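Local coordinates for YARHG domain-containing protein (Legionella pneumophila subsp. pneumophila, PDB 4G2A) that is of unknown function but is a two-domain protein, with a YARHG domain at its C-terminal end, and may bind a nutrient, at residues A[189-194]-A[232-237]; A[239-244]-A[275-280]; A[247-252]-A[315-320]. All blocks are in the same frame, centred on the assembly; numbering follows the deposited sequence. Where two conformers were deposited one is given.

Contact 1: A[189-194]-A[232-237]; sequences SEIDQK and CLFTGI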
ATOM      1  N   SER A 189       3.380   5.117  11.970  1.00 38.74           N
ATOM      2  CA  SER A 189       3.407   4.882  13.418  1.00 39.22           C
ATOM      3  C   SER A 189       4.840   5.129  13.997  1.00 45.94           C
ATOM      4  O   SER A 189       4.987   5.233  15.223  1.00 48.32           O
ATOM      5  CB  SER A 189       2.919   3.467  13.748  1.00 40.36           C
ATOM      6  OG  SER A 189       3.763   2.432  13.267  1.00 42.18           O
ATOM      7  N   GLU A 190       5.880   5.224  13.125  1.00 41.24           N
ATOM      8  CA  GLU A 190       7.267   5.540  13.526  1.00 42.42           C
ATOM      9  C   GLU A 190       7.521   7.089  13.476  1.00 49.50           C
ATOM     10  O   GLU A 190       8.518   7.566  14.020  1.00 50.11           O
ATOM     11  CB  GLU A 190       8.298   4.811  12.635  1.00 43.13           C
ATOM     12  CG  GLU A 190       8.366   3.300  12.816  1.00 49.69           C
ATOM     13  CD  GLU A 190       9.365   2.584  11.922  1.00 65.54           C
ATOM     14  OE1 GLU A 190       9.269   2.723  10.682  1.00 35.65           O
ATOM     15  OE2 GLU A 190      10.233   1.861  12.462  1.00 76.70           O
ATOM     16  N   ILE A 191       6.607   7.858  12.832  1.00 46.44           N
ATOM     17  CA  ILE A 191       6.700   9.313  12.685  1.00 47.86           C
ATOM     18  C   ILE A 191       5.533   9.988  13.449  1.00 58.18           C
ATOM     19  O   ILE A 191       5.790  10.862  14.277  1.00 59.87           O
ATOM     20  CB  ILE A 191       6.786   9.696  11.177  1.00 49.22           C
ATOM     21  CG1 ILE A 191       8.215   9.318  10.653  1.00 48.54           C
ATOM     22  CG2 ILE A 191       6.456  11.200  10.947  1.00 49.88           C
ATOM     23  CD1 ILE A 191       8.460   9.377   9.241  1.00 40.28           C
ATOM     24  N   ASP A 192       4.273   9.576  13.179  1.00 57.72           N
ATOM     25  CA  ASP A 192       3.052  10.019  13.875  1.00 59.11           C
ATOM     26  C   ASP A 192       2.735   8.922  14.905  1.00 64.71           C
ATOM     27  O   ASP A 192       1.825   8.106  14.718  1.00 64.41           O
ATOM     28  CB  ASP A 192       1.903  10.266  12.867  1.00 60.36           C
ATOM     29  CG  ASP A 192       2.191  11.332  11.819  1.00 72.34           C
ATOM     30  OD1 ASP A 192       3.239  12.008  11.928  1.00 74.84           O
ATOM     31  OD2 ASP A 192       1.353  11.508  10.902  1.00 75.20           O
ATOM     32  N   GLN A 193       3.548   8.917  15.988  1.00 62.88           N
ATOM     33  CA  GLN A 193       3.554   7.959  17.104  0.50 63.59           C
ATOM     34  C   GLN A 193       2.286   8.029  17.990  1.00 68.35           C
ATOM     35  O   GLN A 193       2.103   7.182  18.878  1.00 69.13           O
ATOM     36  CB  GLN A 193       4.819   8.173  17.973  0.50 66.01           C
ATOM     37  CG  GLN A 193       4.879   9.497  18.756  0.50 72.91           C
ATOM     38  CD  GLN A 193       5.375  10.659  17.932  0.50 80.13           C
ATOM     39  OE1 GLN A 193       4.596  11.391  17.306  0.50 68.43           O
ATOM     40  NE2 GLN A 193       6.685  10.857  17.921  0.50 72.77           N
ATOM     41  N   LYS A 194       1.419   9.021  17.745  1.00 64.00           N
ATOM     42  CA  LYS A 194       0.190   9.306  18.494  1.00 64.25           C
ATOM     43  C   LYS A 194      -0.921   8.217  18.377  1.00 67.11           C
ATOM     44  O   LYS A 194      -1.351   7.681  19.410  1.00 69.12           O
ATOM     45  CB  LYS A 194      -0.408  10.675  18.062  1.00 66.59           C
ATOM     46  CG  LYS A 194       0.604  11.796  17.750  1.00 77.25           C
ATOM     47  CD  LYS A 194       0.892  11.913  16.248  1.00 81.04           C
ATOM     48  CE  LYS A 194       1.818  13.055  15.907  1.00 90.62           C
ATOM     49  NZ  LYS A 194       1.106  14.363  15.913  1.00101.45           N
ATOM     50  N   CYS A 232       0.427   1.412   6.760  1.00 32.05           N
ATOM     51  CA  CYS A 232       0.518   2.836   6.502  1.00 33.67           C
ATOM     52  C   CYS A 232       2.010   3.254   6.444  1.00 33.58           C
ATOM     53  O   CYS A 232       2.757   3.045   7.414  1.00 32.19           O
ATOM     54  CB  CYS A 232      -0.242   3.593   7.582  1.00 36.63           C
ATOM     55  SG  CYS A 232      -0.436   5.346   7.234  1.00 42.07           S
ATOM     56  N   LEU A 233       2.438   3.812   5.301  1.00 27.42           N
ATOM     57  CA  LEU A 233       3.841   4.180   5.057  1.00 27.01           C
ATOM     58  C   LEU A 233       4.059   5.615   4.664  1.00 33.04           C
ATOM     59  O   LEU A 233       3.202   6.231   4.022  1.00 33.40           O
ATOM     60  CB  LEU A 233       4.434   3.324   3.918  1.00 25.84           C
ATOM     61  CG  LEU A 233       4.506   1.811   4.092  1.00 28.64           C
ATOM     62  CD1 LEU A 233       4.975   1.153   2.801  1.00 27.42           C
ATOM     63  CD2 LEU A 233       5.405   1.431   5.248  1.00 30.29           C
ATOM     64  N   PHE A 234       5.257   6.123   4.980  1.00 29.23           N
ATOM     65  CA  PHE A 234       5.705   7.426   4.523  1.00 28.98           C
ATOM     66  C   PHE A 234       6.752   7.190   3.463  1.00 33.58           C
ATOM     67  O   PHE A 234       7.661   6.402   3.678  1.00 33.63           O
ATOM     68  CB  PHE A 234       6.274   8.311   5.667  1.00 31.51           C
ATOM     69  CG  PHE A 234       5.298   9.248   6.334  1.00 32.57           C
ATOM     70  CD1 PHE A 234       4.650  10.242   5.605  1.00 35.21           C
ATOM     71  CD2 PHE A 234       5.066   9.175   7.701  1.00 35.21           C
ATOM     72  CE1 PHE A 234       3.742  11.100   6.222  1.00 36.34           C
ATOM     73  CE2 PHE A 234       4.160  10.035   8.321  1.00 38.15           C
ATOM     74  CZ  PHE A 234       3.505  10.993   7.576  1.00 36.21           C
ATOM     75  N   THR A 235       6.623   7.853   2.327  1.00 37.85           N
ATOM     76  CA  THR A 235       7.615   7.840   1.258  1.00 37.47           C
ATOM     77  C   THR A 235       8.394   9.138   1.424  1.00 40.40           C
ATOM     78  O   THR A 235       7.955  10.007   2.183  1.00 40.18           O
ATOM     79  CB  THR A 235       6.941   7.701  -0.104  1.00 42.44           C
ATOM     80  OG1 THR A 235       5.985   8.745  -0.220  1.00 44.30           O
ATOM     81  CG2 THR A 235       6.289   6.346  -0.315  1.00 33.84           C
ATOM     82  N   GLY A 236       9.533   9.261   0.749  1.00 36.48           N
ATOM     83  CA  GLY A 236      10.412  10.424   0.860  1.00 34.93           C
ATOM     84  C   GLY A 236       9.777  11.784   0.632  1.00 39.23           C
ATOM     85  O   GLY A 236       9.690  12.595   1.561  1.00 38.85           O
ATOM     86  N   ILE A 237       9.340  12.051  -0.608  1.00 36.16           N
ATOM     87  CA  ILE A 237       8.753  13.334  -1.014  1.00 35.31           C
ATOM     88  C   ILE A 237       7.470  13.608  -0.201  1.00 39.51           C
ATOM     89  O   ILE A 237       7.294  14.735   0.253  1.00 38.58           O
ATOM     90  CB  ILE A 237       8.489  13.381  -2.559  1.00 39.44           C
ATOM     91  CG1 ILE A 237       9.734  12.965  -3.397  1.00 39.95           C
ATOM     92  CG2 ILE A 237       7.890  14.706  -3.001  1.00 39.21           C
ATOM     93  CD1 ILE A 237      10.428  13.990  -4.218  1.00 37.81           C
TER
HETATM   94  O   HOH W   1       2.301   2.928  10.055  1.00 31.74           O

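Contact 2: A[239-244]-A[275-280]; sequences YVRYKV and AQYGRQ. With SO4 (sulfate ion), chain M; SO4 (sulfate ion), chain C.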
ATOM      1  N   TYR A 239       6.678  12.625   2.828  1.00 36.28           N
ATOM      2  CA  TYR A 239       7.018  12.994   4.195  1.00 35.82           C
ATOM      3  C   TYR A 239       7.397  14.476   4.257  1.00 37.74           C
ATOM      4  O   TYR A 239       6.842  15.217   5.066  1.00 37.68           O
ATOM      5  CB  TYR A 239       8.142  12.118   4.780  1.00 37.57           C
ATOM      6  CG  TYR A 239       8.682  12.687   6.071  1.00 39.92           C
ATOM      7  CD1 TYR A 239       8.006  12.502   7.273  1.00 43.68           C
ATOM      8  CD2 TYR A 239       9.819  13.488   6.079  1.00 39.46           C
ATOM      9  CE1 TYR A 239       8.462  13.085   8.458  1.00 45.03           C
ATOM     10  CE2 TYR A 239      10.282  14.075   7.253  1.00 40.65           C
ATOM     11  CZ  TYR A 239       9.606  13.862   8.442  1.00 49.29           C
ATOM     12  OH  TYR A 239      10.070  14.434   9.601  1.00 54.00           O
ATOM     13  N   VAL A 240       8.328  14.906   3.394  1.00 32.59           N
ATOM     14  CA  VAL A 240       8.816  16.289   3.338  1.00 29.54           C
ATOM     15  C   VAL A 240       7.679  17.261   2.972  1.00 33.94           C
ATOM     16  O   VAL A 240       7.599  18.334   3.557  1.00 36.18           O
ATOM     17  CB  VAL A 240      10.041  16.408   2.387  1.00 31.07           C
ATOM     18  CG1 VAL A 240      10.531  17.856   2.255  1.00 29.57           C
ATOM     19  CG2 VAL A 240      11.173  15.520   2.875  1.00 30.66           C
ATOM     20  N   ARG A 241       6.773  16.881   2.073  1.00 30.54           N
ATOM     21  CA  ARG A 241       5.671  17.760   1.691  1.00 30.16           C
ATOM     22  C   ARG A 241       4.631  17.941   2.799  1.00 34.28           C
ATOM     23  O   ARG A 241       4.321  19.067   3.159  1.00 35.10           O
ATOM     24  CB  ARG A 241       4.996  17.264   0.412  1.00 32.16           C
ATOM     25  CG  ARG A 241       5.905  17.496  -0.763  1.00 44.92           C
ATOM     26  CD  ARG A 241       5.293  17.179  -2.090  1.00 53.22           C
ATOM     27  NE  ARG A 241       6.256  17.499  -3.145  1.00 56.17           N
ATOM     28  CZ  ARG A 241       6.002  17.395  -4.441  1.00 66.77           C
ATOM     29  NH1 ARG A 241       4.807  16.992  -4.858  1.00 38.50           N
ATOM     30  NH2 ARG A 241       6.932  17.713  -5.333  1.00 60.07           N
ATOM     31  N   TYR A 242       4.131  16.862   3.364  1.00 30.97           N
ATOM     32  CA  TYR A 242       3.061  16.956   4.340  1.00 32.08           C
ATOM     33  C   TYR A 242       3.513  17.196   5.775  1.00 37.12           C
ATOM     34  O   TYR A 242       2.724  17.740   6.545  1.00 38.64           O
ATOM     35  CB  TYR A 242       2.195  15.712   4.261  1.00 34.51           C
ATOM     36  CG  TYR A 242       1.399  15.652   2.980  1.00 36.56           C
ATOM     37  CD1 TYR A 242       1.941  15.102   1.822  1.00 37.49           C
ATOM     38  CD2 TYR A 242       0.107  16.158   2.919  1.00 40.13           C
ATOM     39  CE1 TYR A 242       1.197  15.011   0.647  1.00 40.51           C
ATOM     40  CE2 TYR A 242      -0.654  16.070   1.752  1.00 42.92           C
ATOM     41  CZ  TYR A 242      -0.105  15.497   0.616  1.00 52.74           C
ATOM     42  OH  TYR A 242      -0.864  15.428  -0.533  1.00 57.59           O
ATOM     43  N   LYS A 243       4.743  16.809   6.144  1.00 33.00           N
ATOM     44  CA  LYS A 243       5.219  16.985   7.514  1.00 33.22           C
ATOM     45  C   LYS A 243       6.186  18.160   7.668  1.00 36.00           C
ATOM     46  O   LYS A 243       6.441  18.573   8.801  1.00 37.31           O
ATOM     47  CB  LYS A 243       5.883  15.697   8.048  1.00 35.48           C
ATOM     48  CG  LYS A 243       4.998  14.443   8.016  1.00 39.96           C
ATOM     49  CD  LYS A 243       3.727  14.525   8.856  1.00 45.29           C
ATOM     50  CE  LYS A 243       3.979  14.699  10.334  1.00 48.89           C
ATOM     51  NZ  LYS A 243       2.707  14.625  11.093  1.00 59.30           N
ATOM     52  N   VAL A 244       6.740  18.687   6.565  1.00 30.20           N
ATOM     53  CA  VAL A 244       7.703  19.781   6.677  1.00 29.00           C
ATOM     54  C   VAL A 244       7.213  21.014   5.917  1.00 38.07           C
ATOM     55  O   VAL A 244       7.089  22.055   6.546  1.00 40.71           O
ATOM     56  CB  VAL A 244       9.165  19.393   6.285  1.00 30.14           C
ATOM     57  CG1 VAL A 244      10.139  20.510   6.630  1.00 29.05           C
ATOM     58  CG2 VAL A 244       9.619  18.090   6.975  1.00 30.43           C
ATOM     59  N   ALA A 275      16.596  19.352  -0.639  1.00 32.35           N
ATOM     60  CA  ALA A 275      17.011  17.985  -0.249  1.00 32.40           C
ATOM     61  C   ALA A 275      15.935  16.968  -0.595  1.00 36.67           C
ATOM     62  O   ALA A 275      16.229  15.792  -0.800  1.00 37.67           O
ATOM     63  CB  ALA A 275      17.311  17.937   1.231  1.00 32.80           C
ATOM     64  N   GLN A 276      14.689  17.458  -0.673  1.00 32.98           N
ATOM     65  CA  GLN A 276      13.440  16.808  -1.087  1.00 32.98           C
ATOM     66  C   GLN A 276      13.638  16.129  -2.454  1.00 37.16           C
ATOM     67  O   GLN A 276      13.106  15.051  -2.679  1.00 37.76           O
ATOM     68  CB  GLN A 276      12.352  17.927  -1.199  1.00 33.18           C
ATOM     69  CG  GLN A 276      10.916  17.465  -1.430  1.00 39.64           C
ATOM     70  CD  GLN A 276       9.960  18.549  -1.895  1.00 55.06           C
ATOM     71  OE1 GLN A 276       8.899  18.260  -2.470  1.00 57.44           O
ATOM     72  NE2 GLN A 276      10.293  19.818  -1.686  1.00 34.55           N
ATOM     73  N   TYR A 277      14.407  16.776  -3.361  1.00 33.26           N
ATOM     74  CA  TYR A 277      14.653  16.294  -4.722  1.00 34.57           C
ATOM     75  C   TYR A 277      16.061  15.688  -4.900  1.00 39.04           C
ATOM     76  O   TYR A 277      16.457  15.326  -6.008  1.00 41.10           O
ATOM     77  CB  TYR A 277      14.418  17.447  -5.718  1.00 35.64           C
ATOM     78  CG  TYR A 277      13.040  18.067  -5.577  1.00 35.15           C
ATOM     79  CD1 TYR A 277      11.895  17.360  -5.943  1.00 38.22           C
ATOM     80  CD2 TYR A 277      12.879  19.346  -5.049  1.00 32.96           C
ATOM     81  CE1 TYR A 277      10.626  17.912  -5.797  1.00 38.00           C
ATOM     82  CE2 TYR A 277      11.615  19.904  -4.889  1.00 32.71           C
ATOM     83  CZ  TYR A 277      10.492  19.189  -5.282  1.00 42.34           C
ATOM     84  OH  TYR A 277       9.230  19.713  -5.154  1.00 46.06           O
ATOM     85  N   GLY A 278      16.792  15.577  -3.809  1.00 35.31           N
ATOM     86  CA  GLY A 278      18.115  14.969  -3.810  1.00 37.40           C
ATOM     87  C   GLY A 278      19.278  15.852  -4.196  1.00 41.80           C
ATOM     88  O   GLY A 278      20.261  15.349  -4.752  1.00 43.69           O
ATOM     89  N   ARG A 279      19.210  17.159  -3.860  1.00 35.57           N
ATOM     90  CA  ARG A 279      20.309  18.081  -4.122  1.00 35.70           C
ATOM     91  C   ARG A 279      21.523  17.621  -3.333  1.00 41.63           C
ATOM     92  O   ARG A 279      21.366  17.157  -2.207  1.00 39.73           O
ATOM     93  CB  ARG A 279      19.925  19.510  -3.729  1.00 32.19           C
ATOM     94  CG  ARG A 279      20.992  20.547  -4.087  1.00 35.12           C
ATOM     95  CD  ARG A 279      20.757  21.835  -3.351  1.00 38.70           C
ATOM     96  NE  ARG A 279      21.714  22.858  -3.749  1.00 47.86           N
ATOM     97  CZ  ARG A 279      22.898  23.041  -3.179  1.00 59.68           C
ATOM     98  NH1 ARG A 279      23.292  22.255  -2.188  1.00 45.22           N
ATOM     99  NH2 ARG A 279      23.704  24.001  -3.607  1.00 46.33           N
ATOM    100  N   GLN A 280      22.711  17.700  -3.934  1.00 42.16           N
ATOM    101  CA  GLN A 280      23.941  17.290  -3.262  1.00 44.45           C
ATOM    102  C   GLN A 280      24.507  18.489  -2.514  1.00 48.74           C
ATOM    103  O   GLN A 280      24.541  19.597  -3.058  1.00 48.64           O
ATOM    104  CB  GLN A 280      24.935  16.684  -4.254  1.00 48.72           C
ATOM    105  CG  GLN A 280      24.556  15.242  -4.616  1.00 70.90           C
ATOM    106  CD  GLN A 280      24.656  14.952  -6.090  1.00 88.85           C
ATOM    107  OE1 GLN A 280      23.831  15.404  -6.900  1.00 85.93           O
ATOM    108  NE2 GLN A 280      25.661  14.172  -6.465  1.00 74.18           N
TER
HETATM  109  S   SO4 M 412       4.998  18.329  -8.561  1.00101.16           S
HETATM  110  O1  SO4 M 412       4.796  19.667  -9.138  1.00101.43           O
HETATM  111  O2  SO4 M 412       3.930  18.051  -7.583  1.00100.89           O
HETATM  112  O3  SO4 M 412       4.963  17.310  -9.630  1.00100.90           O
HETATM  113  O4  SO4 M 412       6.309  18.297  -7.898  1.00101.29           O
HETATM  114  S   SO4 C 402      25.938  23.453  -0.118  1.00 48.14           S
HETATM  115  O1  SO4 C 402      26.343  22.747  -1.336  1.00 49.38           O
HETATM  116  O2  SO4 C 402      26.996  24.376   0.275  1.00 49.66           O
HETATM  117  O3  SO4 C 402      24.723  24.173  -0.409  1.00 49.74           O
HETATM  118  O4  SO4 C 402      25.676  22.558   0.989  1.00 48.07           O

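Contact 3: A[247-252]-A[315-320]; sequences PWLNSD and LSMINQ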
ATOM      1  N   PRO A 247       2.794  22.106   6.527  1.00 40.27           N
ATOM      2  CA  PRO A 247       2.414  22.707   7.822  1.00 41.59           C
ATOM      3  C   PRO A 247       2.763  24.199   7.904  1.00 46.12           C
ATOM      4  O   PRO A 247       1.947  24.954   8.434  1.00 46.90           O
ATOM      5  CB  PRO A 247       3.205  21.888   8.837  1.00 43.40           C
ATOM      6  CG  PRO A 247       3.417  20.587   8.166  1.00 47.07           C
ATOM      7  CD  PRO A 247       3.643  20.916   6.735  1.00 40.90           C
ATOM      8  N   TRP A 248       3.932  24.630   7.323  1.00 40.68           N
ATOM      9  CA  TRP A 248       4.360  26.035   7.266  1.00 39.74           C
ATOM     10  C   TRP A 248       3.483  26.850   6.335  1.00 45.98           C
ATOM     11  O   TRP A 248       3.187  28.014   6.631  1.00 46.83           O
ATOM     12  CB  TRP A 248       5.827  26.176   6.818  1.00 36.23           C
ATOM     13  CG  TRP A 248       6.808  25.814   7.880  1.00 37.03           C
ATOM     14  CD1 TRP A 248       7.628  24.729   7.898  1.00 39.58           C
ATOM     15  CD2 TRP A 248       7.039  26.516   9.108  1.00 38.33           C
ATOM     16  NE1 TRP A 248       8.325  24.678   9.086  1.00 40.59           N
ATOM     17  CE2 TRP A 248       7.989  25.771   9.844  1.00 43.04           C
ATOM     18  CE3 TRP A 248       6.522  27.698   9.669  1.00 40.59           C
ATOM     19  CZ2 TRP A 248       8.468  26.195  11.089  1.00 43.78           C
ATOM     20  CZ3 TRP A 248       6.988  28.106  10.907  1.00 43.69           C
ATOM     21  CH2 TRP A 248       7.943  27.355  11.606  1.00 44.93           C
ATOM     22  N   LEU A 249       3.069  26.256   5.204  1.00 42.93           N
ATOM     23  CA  LEU A 249       2.231  26.983   4.256  1.00 43.89           C
ATOM     24  C   LEU A 249       0.805  27.137   4.770  1.00 50.45           C
ATOM     25  O   LEU A 249       0.216  28.187   4.548  1.00 52.97           O
ATOM     26  CB  LEU A 249       2.248  26.335   2.862  1.00 43.26           C
ATOM     27  CG  LEU A 249       3.557  26.494   2.079  1.00 46.50           C
ATOM     28  CD1 LEU A 249       3.623  25.526   0.954  1.00 47.32           C
ATOM     29  CD2 LEU A 249       3.689  27.874   1.512  1.00 49.57           C
ATOM     30  N   ASN A 250       0.281  26.143   5.502  1.00 47.25           N
ATOM     31  CA  ASN A 250      -1.082  26.152   6.046  1.00 49.48           C
ATOM     32  C   ASN A 250      -1.188  26.895   7.388  1.00 54.33           C
ATOM     33  O   ASN A 250      -2.301  27.190   7.826  1.00 54.87           O
ATOM     34  CB  ASN A 250      -1.608  24.723   6.210  1.00 51.95           C
ATOM     35  CG  ASN A 250      -1.666  23.915   4.936  1.00 73.33           C
ATOM     36  OD1 ASN A 250      -1.758  24.438   3.824  1.00 66.68           O
ATOM     37  ND2 ASN A 250      -1.642  22.607   5.079  1.00 69.76           N
ATOM     38  N   SER A 251      -0.036  27.201   8.022  1.00 50.72           N
ATOM     39  CA  SER A 251       0.067  27.910   9.296  1.00 52.62           C
ATOM     40  C   SER A 251      -0.617  29.269   9.213  1.00 59.84           C
ATOM     41  O   SER A 251      -0.516  29.954   8.184  1.00 58.64           O
ATOM     42  CB  SER A 251       1.529  28.072   9.701  1.00 55.32           C
ATOM     43  OG  SER A 251       1.645  28.550  11.032  1.00 69.21           O
ATOM     44  N   ASP A 252      -1.319  29.634  10.312  1.00 60.92           N
ATOM     45  CA  ASP A 252      -2.082  30.882  10.447  0.50 62.98           C
ATOM     46  C   ASP A 252      -1.169  32.104  10.660  1.00 65.82           C
ATOM     47  O   ASP A 252      -1.454  33.183  10.114  1.00 66.21           O
ATOM     48  CB  ASP A 252      -3.111  30.773  11.594  0.50 68.71           C
ATOM     49  CG  ASP A 252      -2.550  30.381  12.956  0.50 80.34           C
ATOM     50  OD1 ASP A 252      -1.713  29.449  13.012  0.50 78.82           O
ATOM     51  OD2 ASP A 252      -3.006  30.953  13.970  0.50 89.73           O
ATOM     52  N   LEU A 315       9.770  29.392   0.181  1.00 27.63           N
ATOM     53  CA  LEU A 315      11.000  30.196   0.051  1.00 27.33           C
ATOM     54  C   LEU A 315      10.693  31.677   0.069  1.00 32.62           C
ATOM     55  O   LEU A 315      11.466  32.451   0.630  1.00 32.22           O
ATOM     56  CB  LEU A 315      11.783  29.832  -1.221  1.00 26.69           C
ATOM     57  CG  LEU A 315      12.477  28.464  -1.141  1.00 29.92           C
ATOM     58  CD1 LEU A 315      12.762  27.910  -2.531  1.00 29.65           C
ATOM     59  CD2 LEU A 315      13.724  28.521  -0.234  1.00 28.56           C
ATOM     60  N   SER A 316       9.529  32.066  -0.508  1.00 30.77           N
ATOM     61  CA  SER A 316       9.069  33.451  -0.543  1.00 29.97           C
ATOM     62  C   SER A 316       8.668  33.901   0.886  1.00 34.75           C
ATOM     63  O   SER A 316       8.969  35.031   1.271  1.00 36.41           O
ATOM     64  CB  SER A 316       7.924  33.615  -1.537  1.00 28.24           C
ATOM     65  OG  SER A 316       7.454  34.955  -1.551  1.00 31.41           O
HETATM   66  N   MSE A 317       8.044  33.004   1.669  1.00 29.57           N
HETATM   67  CA  MSE A 317       7.646  33.255   3.062  1.00 30.63           C
HETATM   68  C   MSE A 317       8.872  33.441   3.969  1.00 32.72           C
HETATM   69  O   MSE A 317       8.898  34.365   4.785  1.00 32.02           O
HETATM   70  CB  MSE A 317       6.774  32.121   3.593  1.00 33.94           C
HETATM   71  CG  MSE A 317       5.306  32.249   3.242  1.00 43.64           C
HETATM   72 SE   MSE A 317       4.340  30.667   3.899  0.75 54.79          SE
HETATM   73  CE  MSE A 317       2.476  31.378   3.922  1.00 53.81           C
ATOM     74  N   ILE A 318       9.909  32.602   3.779  1.00 29.03           N
ATOM     75  CA  ILE A 318      11.163  32.686   4.530  1.00 29.21           C
ATOM     76  C   ILE A 318      11.819  34.051   4.248  1.00 33.43           C
ATOM     77  O   ILE A 318      12.236  34.732   5.189  1.00 35.08           O
ATOM     78  CB  ILE A 318      12.097  31.469   4.233  1.00 30.79           C
ATOM     79  CG1 ILE A 318      11.468  30.164   4.736  1.00 29.72           C
ATOM     80  CG2 ILE A 318      13.516  31.662   4.813  1.00 31.57           C
ATOM     81  CD1 ILE A 318      12.010  28.886   4.042  1.00 29.87           C
ATOM     82  N   ASN A 319      11.805  34.491   2.982  1.00 29.12           N
ATOM     83  CA  ASN A 319      12.366  35.780   2.583  1.00 29.49           C
ATOM     84  C   ASN A 319      11.667  36.957   3.279  1.00 34.65           C
ATOM     85  O   ASN A 319      12.331  37.929   3.645  1.00 36.50           O
ATOM     86  CB  ASN A 319      12.321  35.959   1.056  1.00 28.18           C
ATOM     87  CG  ASN A 319      13.039  37.197   0.584  1.00 36.14           C
ATOM     88  OD1 ASN A 319      14.155  37.513   1.013  1.00 29.45           O
ATOM     89  ND2 ASN A 319      12.403  37.943  -0.281  1.00 27.31           N
ATOM     90  N   GLN A 320      10.355  36.854   3.475  1.00 30.22           N
ATOM     91  CA  GLN A 320       9.514  37.868   4.118  1.00 31.12           C
ATOM     92  C   GLN A 320       9.551  37.783   5.637  1.00 36.89           C
ATOM     93  O   GLN A 320       9.367  38.811   6.297  1.00 38.13           O
ATOM     94  CB  GLN A 320       8.043  37.723   3.664  1.00 32.09           C
ATOM     95  CG  GLN A 320       7.811  37.944   2.177  1.00 35.10           C
ATOM     96  CD  GLN A 320       6.400  37.622   1.800  1.00 48.25           C
ATOM     97  OE1 GLN A 320       5.442  38.232   2.285  1.00 45.12           O
ATOM     98  NE2 GLN A 320       6.244  36.650   0.926  1.00 39.97           N
TER

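Contact 1: A[189-194]-A[232-237]
C232 meets the loop 189-194 through a single water, and F234 meets it directly through its ring. The carbonyl O of C232 lies 2.7 Å from the water O, which probably donates to it; the water in turn takes the N-H of S189, water O to S189 N being 3.1 Å. A covalent tie lies right beside this bridge: SG of C232 is in a disulfide with C188, the residue just before the loop, so the start of 189-194 is pinned to the strand.

F234, farther along, carries most of the contact. Its CB is directed at the loop, and the CD2-CE2 side of the ring is where I191 arrives obliquely: I191 CG2 lies 3.7 Å from F234 CE2, and I191 CD1 is equally close to F234 CD2. With CG2 anti to the backbone N and CG1 anti to the carbonyl carbon (chi1 -73°), both branches of I191 reach the ring. D192 comes to the far edge, OD2 lying in the ring plane 4.0 Å from F234 CZ, with carboxylate and ring planes 80° apart. This buried carboxylate is satisfied by Y154, which hydrogen-bonds OD2, and by K243, which makes a salt bridge to OD1.

Beyond F234, T235 occupies the N-cap position, and G236 and I237 begin helix 236-250, turning from the loop. The strand 229-235 lies between 155-160 and 185-187, antiparallel to both, while I191 also packs on Y239 in the first turns of the helix and F234 on K243.

Contact 2: A[239-244]-A[275-280]
R241 reaches from helix 236-250 to Q276 and Y277 in the turn after helix 263-275. From CB its chain runs out fully extended. CG and CD of R241 both pass near Q276 OE1, at 3.5 and 3.8 Å, and NE then donates to that same oxygen at 2.8 Å, in the guanidinium plane and almost straight (174°). The amide stands nearly perpendicular to the guanidinium, and the N-H meets its oxygen nearly along the C=O axis. At the tip, NH2 of R241 gives a second, more bent bond to Y277 OH at 3.1 Å, with the hydroxyl tilted from the guanidinium plane. NH2 also binds O4 of a sulfate at 2.7 Å, and NH1 binds its O2; the ion is probably from the crystallisation liquor. D311 backs up both acceptors: it bonds Y277 OH, and with I273 O it takes the NE2 hydrogens of Q276.

Beside this polar grip V240 CG1 packs against Q276 CG at 3.7 Å, and Q276 CG lies over one face of the Y277 ring. The arrangement joins helix 236-250 to the type I beta turn A275 to G278, closed by G278 N bonding back to A275 O, within the helical YARHG domain.

Contact 3: A[247-252]-A[315-320]
This is a small apolar helix-to-helix contact near the surface of the helical YARHG domain, where the end of helix 236-250 meets the last turns of helix 309-321. One long side chain, the selenomethionine M317, makes it. Its CB points at the other helix, and from CG onward the chain is extended (chi2 177°), which carries SE and CE straight across a backbone gap of 8.4 Å between M317 CA and L249 CA.

At the far side SE comes to rest against L249: the branch that touches is CD2, 3.7 Å from M317 SE, and the two side chains meet at a slant. L249 does not aim its CB at M317; its CG lies anti to the carbonyl carbon (chi1 -72°), and from there CD2 reaches the selenium. The rest of M317's surroundings here is backbone. W248 O lies 4.0 Å from M317 SE, and L249 O is at the same distance from M317 CE, so the end of the side chain rests against the carbonyls of the final helical turn as well as a methyl group. These are van der Waals contacts, and together they bury a modest 118 Å² over both segments.

W248 sends its CB toward helix 309-321, but the indole leads off from M317 and packs instead on K257 and L258 of helix 254-259, L269 of helix 263-275 and L314. M317 also touches L258, and L249 lies on E310 and K313, one to two turns earlier in helix 309-321. The contact therefore sits beside helix 254-259, with W248 reaching on to helix 263-275.

Overall arrangement
Following the chain from the N terminus, contact 1 comes first, closing the loop that runs from 189-194 through strands 206-208 and 215-220 to strand 229-235. It is complete before the other two open. Helix 236-250 follows directly and serves all three. Contact 2 closes the stretch holding the end of that helix and helices 254-259 and 263-275; contact 3 closes the longer one reaching helix 309-321. These two cross, since 247-252 precedes 275-280 and 315-320 follows it. Contacts 1 and 2 touch where I237 packs on Q276 O, and 2 and 3 meet along the helix at P247. The helix thus ties the strand-rich part to the helical YARHG domain.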